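Local coordinates for glycosyl transferase, group 1 family protein (Staphylococcus aureus, PDB 4WAD) that belongs to the group 1 glycosyl transferases of the GT-B clan, enzymes built around two Rossmann-like domains, and carries uridine-diphosphate-N-acetylglucosamine in the model, at residues I253-H258 and K269-I274; V355-Y360 and E379-L384. All coordinates share one frame; numbering follows the deposited sequence.

Interaction 1: residues I253-H258 and K269-I274. With UD1 (uridine-diphosphate-N-acetylglucosamine), chain B.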
ATOM      1  N   ILE A 253      32.016   7.555 -29.330  1.00 62.83           N
ATOM      2  CA  ILE A 253      30.621   7.882 -29.604  1.00 66.33           C
ATOM      3  C   ILE A 253      30.201   7.246 -30.922  1.00 57.97           C
ATOM      4  O   ILE A 253      30.853   7.441 -31.946  1.00 80.71           O
ATOM      5  CB  ILE A 253      30.388   9.406 -29.662  1.00 58.04           C
ATOM      6  CG1 ILE A 253      30.754  10.047 -28.323  1.00 58.46           C
ATOM      7  CG2 ILE A 253      28.939   9.720 -30.013  1.00 60.80           C
ATOM      8  CD1 ILE A 253      30.565  11.550 -28.291  1.00 77.37           C
ATOM      9  N   HIS A 254      29.115   6.484 -30.890  1.00 69.00           N
ATOM     10  CA  HIS A 254      28.675   5.747 -32.066  1.00 76.29           C
ATOM     11  C   HIS A 254      27.564   6.467 -32.823  1.00 92.27           C
ATOM     12  O   HIS A 254      27.374   6.234 -34.013  1.00 95.04           O
ATOM     13  CB  HIS A 254      28.210   4.343 -31.666  1.00 58.41           C
ATOM     14  CG  HIS A 254      29.331   3.415 -31.304  1.00 88.97           C
ATOM     15  ND1 HIS A 254      29.531   2.210 -31.939  1.00 63.61           N
ATOM     16  CD2 HIS A 254      30.309   3.517 -30.374  1.00 84.87           C
ATOM     17  CE1 HIS A 254      30.586   1.609 -31.419  1.00 75.60           C
ATOM     18  NE2 HIS A 254      31.077   2.380 -30.466  1.00 80.64           N
ATOM     19  N   VAL A 255      26.839   7.347 -32.140  1.00104.63           N
ATOM     20  CA  VAL A 255      25.633   7.938 -32.715  1.00 78.12           C
ATOM     21  C   VAL A 255      25.748   9.437 -32.979  1.00 95.47           C
ATOM     22  O   VAL A 255      26.766  10.061 -32.676  1.00 76.86           O
ATOM     23  CB  VAL A 255      24.422   7.701 -31.793  1.00 70.07           C
ATOM     24  CG1 VAL A 255      24.224   6.213 -31.559  1.00 37.79           C
ATOM     25  CG2 VAL A 255      24.620   8.423 -30.469  1.00 50.27           C
ATOM     26  N   ASN A 256      24.692  10.004 -33.556  1.00 87.03           N
ATOM     27  CA  ASN A 256      24.594  11.446 -33.734  1.00 64.13           C
ATOM     28  C   ASN A 256      24.410  12.109 -32.377  1.00 73.41           C
ATOM     29  O   ASN A 256      23.541  11.710 -31.598  1.00107.11           O
ATOM     30  CB  ASN A 256      23.431  11.800 -34.668  1.00 97.54           C
ATOM     31  CG  ASN A 256      23.478  13.242 -35.158  1.00 93.90           C
ATOM     32  OD1 ASN A 256      24.024  14.127 -34.498  1.00 94.50           O
ATOM     33  ND2 ASN A 256      22.892  13.481 -36.326  1.00104.88           N
ATOM     34  N   HIS A 257      25.226  13.119 -32.095  1.00 77.67           N
ATOM     35  CA  HIS A 257      25.132  13.846 -30.835  1.00 60.51           C
ATOM     36  C   HIS A 257      24.060  14.928 -30.897  1.00 99.57           C
ATOM     37  O   HIS A 257      24.095  15.890 -30.134  1.00104.74           O
ATOM     38  CB  HIS A 257      26.482  14.468 -30.465  1.00 81.71           C
ATOM     39  CG  HIS A 257      26.904  15.585 -31.370  1.00 96.61           C
ATOM     40  ND1 HIS A 257      26.935  15.462 -32.741  1.00 77.95           N
ATOM     41  CD2 HIS A 257      27.321  16.844 -31.094  1.00 80.69           C
ATOM     42  CE1 HIS A 257      27.349  16.599 -33.274  1.00109.29           C
ATOM     43  NE2 HIS A 257      27.589  17.454 -32.297  1.00102.87           N
ATOM     44  N   HIS A 258      23.112  14.770 -31.813  1.00 98.38           N
ATOM     45  CA  HIS A 258      21.996  15.701 -31.926  1.00101.94           C
ATOM     46  C   HIS A 258      20.717  15.048 -31.428  1.00107.36           C
ATOM     47  O   HIS A 258      20.442  13.891 -31.755  1.00 89.89           O
ATOM     48  CB  HIS A 258      21.828  16.169 -33.372  1.00 94.77           C
ATOM     49  CG  HIS A 258      22.885  17.126 -33.825  1.00 93.37           C
ATOM     50  ND1 HIS A 258      23.504  17.024 -35.053  1.00 82.54           N
ATOM     51  CD2 HIS A 258      23.427  18.209 -33.220  1.00 88.77           C
ATOM     52  CE1 HIS A 258      24.384  17.999 -35.182  1.00 99.52           C
ATOM     53  NE2 HIS A 258      24.357  18.734 -34.084  1.00 87.66           N
ATOM     54  N   LYS A 269      21.710  14.142 -23.964  1.00 84.09           N
ATOM     55  CA  LYS A 269      22.201  14.492 -22.636  1.00 79.55           C
ATOM     56  C   LYS A 269      23.501  13.771 -22.287  1.00 73.60           C
ATOM     57  O   LYS A 269      24.450  14.390 -21.810  1.00 83.57           O
ATOM     58  CB  LYS A 269      21.127  14.196 -21.588  1.00 68.59           C
ATOM     59  CG  LYS A 269      19.880  15.052 -21.742  1.00 92.34           C
ATOM     60  CD  LYS A 269      18.817  14.689 -20.719  1.00 95.68           C
ATOM     61  CE  LYS A 269      17.601  15.594 -20.853  1.00 72.47           C
ATOM     62  NZ  LYS A 269      16.543  15.244 -19.867  1.00 84.64           N
ATOM     63  N   SER A 270      23.546  12.465 -22.536  1.00 65.66           N
ATOM     64  CA  SER A 270      24.730  11.670 -22.223  1.00 81.36           C
ATOM     65  C   SER A 270      25.864  11.914 -23.216  1.00 76.42           C
ATOM     66  O   SER A 270      27.004  12.154 -22.815  1.00 78.22           O
ATOM     67  CB  SER A 270      24.379  10.179 -22.180  1.00 60.58           C
ATOM     68  OG  SER A 270      23.611   9.802 -23.305  1.00 78.70           O
ATOM     69  N   GLU A 271      25.544  11.858 -24.507  1.00 63.80           N
ATOM     70  CA  GLU A 271      26.537  12.042 -25.564  1.00 54.79           C
ATOM     71  C   GLU A 271      27.217  13.411 -25.525  1.00 70.55           C
ATOM     72  O   GLU A 271      28.247  13.609 -26.167  1.00101.22           O
ATOM     73  CB  GLU A 271      25.894  11.832 -26.941  1.00 62.07           C
ATOM     74  CG  GLU A 271      25.848  10.381 -27.401  1.00 67.11           C
ATOM     75  CD  GLU A 271      24.709   9.599 -26.776  1.00 70.08           C
ATOM     76  OE1 GLU A 271      24.604   8.384 -27.045  1.00 69.70           O
ATOM     77  OE2 GLU A 271      23.916  10.196 -26.020  1.00 94.85           O
ATOM     78  N   LYS A 272      26.641  14.349 -24.780  1.00 73.60           N
ATOM     79  CA  LYS A 272      27.235  15.671 -24.633  1.00 78.97           C
ATOM     80  C   LYS A 272      28.200  15.686 -23.448  1.00 92.63           C
ATOM     81  O   LYS A 272      29.273  16.283 -23.527  1.00 93.70           O
ATOM     82  CB  LYS A 272      26.147  16.740 -24.464  1.00 71.88           C
ATOM     83  CG  LYS A 272      26.533  17.889 -23.542  1.00 96.34           C
ATOM     84  CD  LYS A 272      25.495  19.001 -23.558  1.00 91.50           C
ATOM     85  CE  LYS A 272      25.966  20.198 -22.742  1.00 70.05           C
ATOM     86  NZ  LYS A 272      24.979  21.313 -22.747  1.00 96.93           N
ATOM     87  N   TYR A 273      27.818  15.016 -22.362  1.00 80.56           N
ATOM     88  CA  TYR A 273      28.667  14.916 -21.174  1.00 79.80           C
ATOM     89  C   TYR A 273      30.042  14.356 -21.523  1.00 79.47           C
ATOM     90  O   TYR A 273      31.058  14.798 -20.986  1.00 75.94           O
ATOM     91  CB  TYR A 273      28.006  14.040 -20.105  1.00 58.81           C
ATOM     92  CG  TYR A 273      28.859  13.842 -18.867  1.00 51.23           C
ATOM     93  CD1 TYR A 273      28.929  14.819 -17.887  1.00 66.33           C
ATOM     94  CD2 TYR A 273      29.590  12.675 -18.679  1.00 54.69           C
ATOM     95  CE1 TYR A 273      29.703  14.645 -16.754  1.00 82.09           C
ATOM     96  CE2 TYR A 273      30.368  12.492 -17.549  1.00 70.02           C
ATOM     97  CZ  TYR A 273      30.420  13.481 -16.591  1.00 55.25           C
ATOM     98  OH  TYR A 273      31.191  13.305 -15.465  1.00 73.06           O
ATOM     99  N   ILE A 274      30.058  13.376 -22.421  1.00 69.74           N
ATOM    100  CA  ILE A 274      31.297  12.812 -22.943  1.00 65.55           C
ATOM    101  C   ILE A 274      32.121  13.886 -23.653  1.00 88.37           C
ATOM    102  O   ILE A 274      33.314  14.054 -23.386  1.00 96.53           O
ATOM    103  CB  ILE A 274      31.017  11.653 -23.928  1.00 65.79           C
ATOM    104  CG1 ILE A 274      30.142  10.581 -23.271  1.00 47.35           C
ATOM    105  CG2 ILE A 274      32.315  11.045 -24.430  1.00 67.02           C
ATOM    106  CD1 ILE A 274      29.714   9.471 -24.220  1.00 54.23           C
TER
HETATM  107  C1' UD1 B 501      23.898   1.973 -35.333  1.00 87.19           C
HETATM  108  C2' UD1 B 501      25.211   2.768 -35.381  1.00 79.07           C
HETATM  109  C3' UD1 B 501      25.079   4.138 -34.735  1.00 92.06           C
HETATM  110  C4' UD1 B 501      23.843   4.850 -35.257  1.00 93.76           C
HETATM  111  C5' UD1 B 501      22.630   3.999 -34.918  1.00 78.51           C
HETATM  112  C6' UD1 B 501      21.339   4.724 -35.283  1.00 67.18           C
HETATM  113  C7' UD1 B 501      27.591   2.232 -35.181  1.00100.41           C
HETATM  114  C8' UD1 B 501      28.595   1.194 -34.779  1.00 72.81           C
HETATM  115  N2' UD1 B 501      26.326   2.029 -34.796  1.00 91.95           N
HETATM  116  O1' UD1 B 501      23.714   1.317 -34.080  1.00 55.57           O
HETATM  117  O3' UD1 B 501      26.235   4.887 -35.099  1.00101.08           O
HETATM  118  O4' UD1 B 501      23.735   6.163 -34.695  1.00 83.07           O
HETATM  119  O5' UD1 B 501      22.744   2.776 -35.649  1.00 92.77           O
HETATM  120  O6' UD1 B 501      20.310   3.785 -35.620  1.00 94.18           O
HETATM  121  O7' UD1 B 501      27.924   3.204 -35.835  1.00 95.36           O
HETATM  122  N1  UD1 B 501      20.609  -7.050 -37.214  1.00 77.23           N
HETATM  123  C2  UD1 B 501      20.689  -8.461 -37.256  1.00101.67           C
HETATM  124  N3  UD1 B 501      19.617  -9.190 -37.588  1.00109.37           N
HETATM  125  C4  UD1 B 501      18.456  -8.600 -37.887  1.00 98.53           C
HETATM  126  C5  UD1 B 501      18.352  -7.212 -37.854  1.00 75.83           C
HETATM  127  C6  UD1 B 501      19.456  -6.440 -37.510  1.00 92.73           C
HETATM  128  O2  UD1 B 501      21.764  -9.035 -36.977  1.00106.18           O
HETATM  129  O4  UD1 B 501      17.462  -9.295 -38.195  1.00103.55           O
HETATM  130  C1B UD1 B 501      21.783  -6.251 -36.849  1.00 77.41           C
HETATM  131  C2B UD1 B 501      22.752  -6.135 -38.015  1.00 84.16           C
HETATM  132  O2' UD1 B 501      23.791  -7.113 -37.908  1.00111.05           O
HETATM  133  C3B UD1 B 501      23.321  -4.733 -37.906  1.00100.73           C
HETATM  134  C4B UD1 B 501      22.341  -3.971 -37.032  1.00 64.21           C
HETATM  135  O4B UD1 B 501      21.392  -4.914 -36.529  1.00 72.46           O
HETATM  136  O3B UD1 B 501      24.601  -4.756 -37.265  1.00103.19           O
HETATM  137  C5B UD1 B 501      21.624  -2.909 -37.848  1.00 90.64           C
HETATM  138  O5B UD1 B 501      22.315  -1.669 -37.739  1.00101.31           O
HETATM  139  PA  UD1 B 501      21.827  -0.585 -36.654  1.00125.28           P
HETATM  140  O1A UD1 B 501      21.839   0.758 -37.343  1.00 89.92           O
HETATM  141  O2A UD1 B 501      20.549  -1.105 -36.043  1.00101.86           O
HETATM  142  O3A UD1 B 501      22.981  -0.626 -35.524  1.00 96.51           O
HETATM  143  PB  UD1 B 501      22.786   0.002 -34.048  1.00 96.06           P
HETATM  144  O1B UD1 B 501      21.353   0.444 -33.885  1.00101.60           O
HETATM  145  O2B UD1 B 501      23.388  -0.953 -33.047  1.00 77.30           O
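Ile-253 and Val-255 both lean on Glu-271, where the loop leaving strand 248-252 meets helix 269-276 in the Rossmann-like domain of the GT-B fold that holds the seven-stranded parallel sheet. The glutamate points at the loop, and its bend at chi2 (80°) turns the carboxylate to Val-255, while CG meets the CG2 branches of both aliphatic side chains. Val-255 crosses it at about a right angle: CG2 sits 3.4 Å from OE1 of Glu-271, with the glutamate CG close behind. Ile-253 approaches more obliquely. Its CG2 branch meets the CG of Glu-271 at 4.1 Å, while the longer arm reaches across to the helix, CD1 lying 3.8 Å from the backbone O of Glu-271 and 4.3 Å from CG2 of Ile-274. Both isoleucines also touch Val-284 of the next strand, so the contact belongs to the layer between helix and sheet. His-257 adds only its CB, which faces CB of Glu-271; its ring turns away, and NE2 is hydrogen-bonded to OE1 of Gln-298. The other carboxylate oxygen, OE2 of Glu-271, accepts a hydrogen bond from OG of Ser-270, which arrives from above the carboxylate plane, 48° out of it.

The loop's opposite flank faces the ligand uridine-diphosphate-N-acetylglucosamine. His-254 turns the edge of its ring to the acetyl methyl C8', and its NE2 is hydrogen-bonded to OD1 of Asp-231. Val-255 spans both sides: with CG1 beside the backbone N (chi1 -58°), CG2 goes to the glutamate, while CG1 comes within 3.2 Å of O4' of the ligand.

Interaction 2: residues V355-Y360 and E379-L384; sequences VKFHIY and ERNVFL
Phe-357 starts its contact with Val-382 right at the sheet: its CB lies 3.4 Å from CG2 of Val-382, on the same face of two parallel neighbouring strands. CG, set beside the backbone N (chi1 -69°), stays near that methyl, 3.7 Å from CG2 of Val-382. Further out, CD1 passes OD1 of Asn-381 at 3.4 Å, the oxygen lying at the ring edge and in its plane, with CE1 a little farther from it. The placement of that amide is doubtful, because it runs into the carbonyl of Val-355 in the model. The ring runs on into the layer where Ala-345 of helix 339-349 and Val-326 also touch it.

The two backbones are joined by hydrogen bonds: Phe-357 N gives to Asn-381 O, and Ile-359 N to Phe-383 O. Phe-357 O accepts twice, from Phe-383 N (2.8 Å) and from ND1 of its neighbour His-358, which reach it from opposite faces of the carbonyl plane. Ile-359 and Leu-384 run side by side on the Phe-357 face. Helix 366-373, whose Ile-373 touches Val-382, connects the two strands, making this a beta-alpha-beta crossover of a GT-B Rossmann-like domain.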
ATOM      1  N   VAL A 355       6.763  -6.531 -57.263  1.00111.77           N
ATOM      2  CA  VAL A 355       7.804  -6.163 -56.300  1.00107.60           C
ATOM      3  C   VAL A 355       7.401  -6.575 -54.889  1.00 93.92           C
ATOM      4  O   VAL A 355       6.385  -6.111 -54.389  1.00102.41           O
ATOM      5  CB  VAL A 355       8.081  -4.644 -56.303  1.00106.39           C
ATOM      6  CG1 VAL A 355       9.041  -4.278 -55.177  1.00 84.70           C
ATOM      7  CG2 VAL A 355       8.631  -4.201 -57.645  1.00 78.68           C
ATOM      8  N   LYS A 356       8.194  -7.428 -54.244  1.00 83.24           N
ATOM      9  CA  LYS A 356       7.851  -7.915 -52.904  1.00105.83           C
ATOM     10  C   LYS A 356       8.841  -7.453 -51.836  1.00111.72           C
ATOM     11  O   LYS A 356      10.015  -7.216 -52.125  1.00 86.38           O
ATOM     12  CB  LYS A 356       7.763  -9.443 -52.898  1.00103.53           C
ATOM     13  CG  LYS A 356       6.795 -10.013 -53.923  1.00116.04           C
ATOM     14  CD  LYS A 356       6.661 -11.531 -53.814  1.00 99.92           C
ATOM     15  CE  LYS A 356       7.215 -12.079 -52.504  1.00 99.33           C
ATOM     16  NZ  LYS A 356       7.697 -13.481 -52.650  1.00 99.97           N
ATOM     17  N   PHE A 357       8.358  -7.333 -50.601  1.00 98.64           N
ATOM     18  CA  PHE A 357       9.185  -6.855 -49.497  1.00 92.83           C
ATOM     19  C   PHE A 357       9.255  -7.868 -48.355  1.00102.27           C
ATOM     20  O   PHE A 357       8.226  -8.366 -47.895  1.00110.16           O
ATOM     21  CB  PHE A 357       8.654  -5.523 -48.962  1.00108.83           C
ATOM     22  CG  PHE A 357       8.820  -4.363 -49.910  1.00120.34           C
ATOM     23  CD1 PHE A 357       7.966  -4.206 -50.993  1.00101.37           C
ATOM     24  CD2 PHE A 357       9.810  -3.414 -49.700  1.00 91.45           C
ATOM     25  CE1 PHE A 357       8.107  -3.136 -51.860  1.00112.00           C
ATOM     26  CE2 PHE A 357       9.955  -2.338 -50.563  1.00 68.77           C
ATOM     27  CZ  PHE A 357       9.102  -2.202 -51.645  1.00107.58           C
ATOM     28  N   HIS A 358      10.471  -8.166 -47.902  1.00119.71           N
ATOM     29  CA  HIS A 358      10.674  -9.026 -46.739  1.00105.92           C
ATOM     30  C   HIS A 358      11.294  -8.216 -45.602  1.00105.68           C
ATOM     31  O   HIS A 358      12.446  -7.790 -45.694  1.00103.67           O
ATOM     32  CB  HIS A 358      11.571 -10.225 -47.085  1.00 94.26           C
ATOM     33  CG  HIS A 358      10.974 -11.170 -48.082  1.00 85.33           C
ATOM     34  ND1 HIS A 358       9.753 -10.947 -48.687  1.00 63.65           N
ATOM     35  CD2 HIS A 358      11.430 -12.341 -48.583  1.00 76.60           C
ATOM     36  CE1 HIS A 358       9.487 -11.939 -49.514  1.00 84.05           C
ATOM     37  NE2 HIS A 358      10.489 -12.800 -49.472  1.00 82.00           N
ATOM     38  N   ILE A 359      10.531  -7.994 -44.535  1.00110.97           N
ATOM     39  CA  ILE A 359      11.036  -7.226 -43.400  1.00107.17           C
ATOM     40  C   ILE A 359      11.456  -8.147 -42.261  1.00105.60           C
ATOM     41  O   ILE A 359      10.645  -8.912 -41.739  1.00105.80           O
ATOM     42  CB  ILE A 359       9.990  -6.220 -42.875  1.00 93.30           C
ATOM     43  CG1 ILE A 359       9.398  -5.405 -44.029  1.00 91.80           C
ATOM     44  CG2 ILE A 359      10.603  -5.320 -41.807  1.00 94.83           C
ATOM     45  CD1 ILE A 359      10.426  -4.611 -44.811  1.00 87.41           C
ATOM     46  N   TYR A 360      12.729  -8.073 -41.885  1.00103.70           N
ATOM     47  CA  TYR A 360      13.256  -8.887 -40.795  1.00 97.96           C
ATOM     48  C   TYR A 360      13.560  -8.035 -39.568  1.00 92.66           C
ATOM     49  O   TYR A 360      13.394  -6.815 -39.593  1.00107.12           O
ATOM     50  CB  TYR A 360      14.516  -9.633 -41.236  1.00105.40           C
ATOM     51  CG  TYR A 360      14.281 -10.708 -42.273  1.00109.46           C
ATOM     52  CD1 TYR A 360      14.170 -10.388 -43.620  1.00109.17           C
ATOM     53  CD2 TYR A 360      14.186 -12.044 -41.907  1.00111.98           C
ATOM     54  CE1 TYR A 360      13.962 -11.369 -44.571  1.00112.13           C
ATOM     55  CE2 TYR A 360      13.978 -13.031 -42.852  1.00 89.64           C
ATOM     56  CZ  TYR A 360      13.866 -12.686 -44.182  1.00102.34           C
ATOM     57  OH  TYR A 360      13.659 -13.662 -45.129  1.00118.61           O
ATOM     58  N   GLU A 379      -0.242  -6.709 -47.266  1.00104.10           N
ATOM     59  CA  GLU A 379       0.085  -8.032 -46.740  1.00110.85           C
ATOM     60  C   GLU A 379       0.269  -8.965 -47.928  1.00111.67           C
ATOM     61  O   GLU A 379       1.134  -9.844 -47.928  1.00105.94           O
ATOM     62  CB  GLU A 379      -1.008  -8.546 -45.801  1.00100.30           C
ATOM     63  CG  GLU A 379      -0.696  -9.899 -45.192  1.00 97.85           C
ATOM     64  CD  GLU A 379       0.582  -9.880 -44.374  1.00112.39           C
ATOM     65  OE1 GLU A 379       1.353 -10.859 -44.454  1.00130.79           O
ATOM     66  OE2 GLU A 379       0.810  -8.893 -43.644  1.00102.43           O
ATOM     67  N   ARG A 380      -0.583  -8.754 -48.928  1.00101.26           N
ATOM     68  CA  ARG A 380      -0.351  -9.162 -50.310  1.00 92.03           C
ATOM     69  C   ARG A 380       1.119  -9.215 -50.708  1.00114.04           C
ATOM     70  O   ARG A 380       1.580 -10.170 -51.338  1.00 97.02           O
ATOM     71  CB  ARG A 380      -1.059  -8.177 -51.241  1.00102.89           C
ATOM     72  CG  ARG A 380      -0.771  -8.371 -52.719  1.00 91.22           C
ATOM     73  CD  ARG A 380      -1.346  -7.215 -53.521  1.00 89.13           C
ATOM     74  NE  ARG A 380      -1.725  -6.109 -52.643  1.00110.23           N
ATOM     75  CZ  ARG A 380      -2.011  -4.878 -53.055  1.00122.05           C
ATOM     76  NH1 ARG A 380      -1.932  -4.566 -54.342  1.00115.99           N
ATOM     77  NH2 ARG A 380      -2.357  -3.950 -52.175  1.00109.62           N
ATOM     78  N   ASN A 381       1.844  -8.167 -50.328  1.00107.23           N
ATOM     79  CA  ASN A 381       3.126  -7.857 -50.938  1.00 92.22           C
ATOM     80  C   ASN A 381       4.267  -7.619 -49.946  1.00109.97           C
ATOM     81  O   ASN A 381       5.429  -7.909 -50.242  1.00118.65           O
ATOM     82  CB  ASN A 381       2.950  -6.626 -51.828  1.00 65.65           C
ATOM     83  CG  ASN A 381       4.201  -6.267 -52.572  1.00 91.97           C
ATOM     84  OD1 ASN A 381       5.006  -5.461 -52.106  1.00100.99           O
ATOM     85  ND2 ASN A 381       4.382  -6.866 -53.744  1.00 98.50           N
ATOM     86  N   VAL A 382       3.935  -7.090 -48.773  1.00100.02           N
ATOM     87  CA  VAL A 382       4.947  -6.734 -47.782  1.00108.55           C
ATOM     88  C   VAL A 382       4.871  -7.718 -46.610  1.00114.49           C
ATOM     89  O   VAL A 382       3.779  -8.049 -46.146  1.00104.73           O
ATOM     90  CB  VAL A 382       4.751  -5.278 -47.280  1.00111.80           C
ATOM     91  CG1 VAL A 382       5.009  -5.154 -45.780  1.00 91.57           C
ATOM     92  CG2 VAL A 382       5.584  -4.293 -48.093  1.00 88.76           C
ATOM     93  N   PHE A 383       6.022  -8.194 -46.139  1.00110.15           N
ATOM     94  CA  PHE A 383       6.041  -9.194 -45.075  1.00104.95           C
ATOM     95  C   PHE A 383       6.994  -8.841 -43.934  1.00110.79           C
ATOM     96  O   PHE A 383       8.163  -8.536 -44.165  1.00105.41           O
ATOM     97  CB  PHE A 383       6.420 -10.565 -45.644  1.00 90.59           C
ATOM     98  CG  PHE A 383       5.448 -11.097 -46.659  1.00 96.83           C
ATOM     99  CD1 PHE A 383       5.570 -10.765 -48.000  1.00 93.33           C
ATOM    100  CD2 PHE A 383       4.416 -11.937 -46.272  1.00 97.38           C
ATOM    101  CE1 PHE A 383       4.675 -11.255 -48.936  1.00 95.73           C
ATOM    102  CE2 PHE A 383       3.518 -12.431 -47.201  1.00 93.06           C
ATOM    103  CZ  PHE A 383       3.648 -12.090 -48.535  1.00100.55           C
ATOM    104  N   LEU A 384       6.485  -8.891 -42.706  1.00107.50           N
ATOM    105  CA  LEU A 384       7.320  -8.743 -41.518  1.00108.43           C
ATOM    106  C   LEU A 384       7.745 -10.126 -41.042  1.00107.49           C
ATOM    107  O   LEU A 384       7.071 -10.735 -40.211  1.00119.17           O
ATOM    108  CB  LEU A 384       6.576  -8.007 -40.400  1.00 93.32           C
ATOM    109  CG  LEU A 384       5.865  -6.690 -40.714  1.00 98.56           C
ATOM    110  CD1 LEU A 384       5.023  -6.262 -39.526  1.00 94.67           C
ATOM    111  CD2 LEU A 384       6.853  -5.596 -41.086  1.00109.85           C
TER

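From the N terminus, the chain lays down strands 8-12, 41-45 and 71-73, makes the antiparallel sheet, and returns through 226-230 to 248-252. Interaction 1 then closes a short circuit of ten residues without helix or strand, tying the loop after 248-252 to helix 269-276 beside the seven-stranded sheet. Strands 284-286 and 304-306 complete that sheet before 325-329 opens the four-stranded one. Interaction 2 closes a longer excursion through helix 366-373 and joins two strands there, 382-384 being outermost. The loops are in series, neither enclosing nor crossing the other. The centres of interactions 1 and 2 are about 35 Å apart. The ligand touches His-254 and Val-255 of interaction 1, whereas the side chain of Ile-359 stays about 9 Å from it.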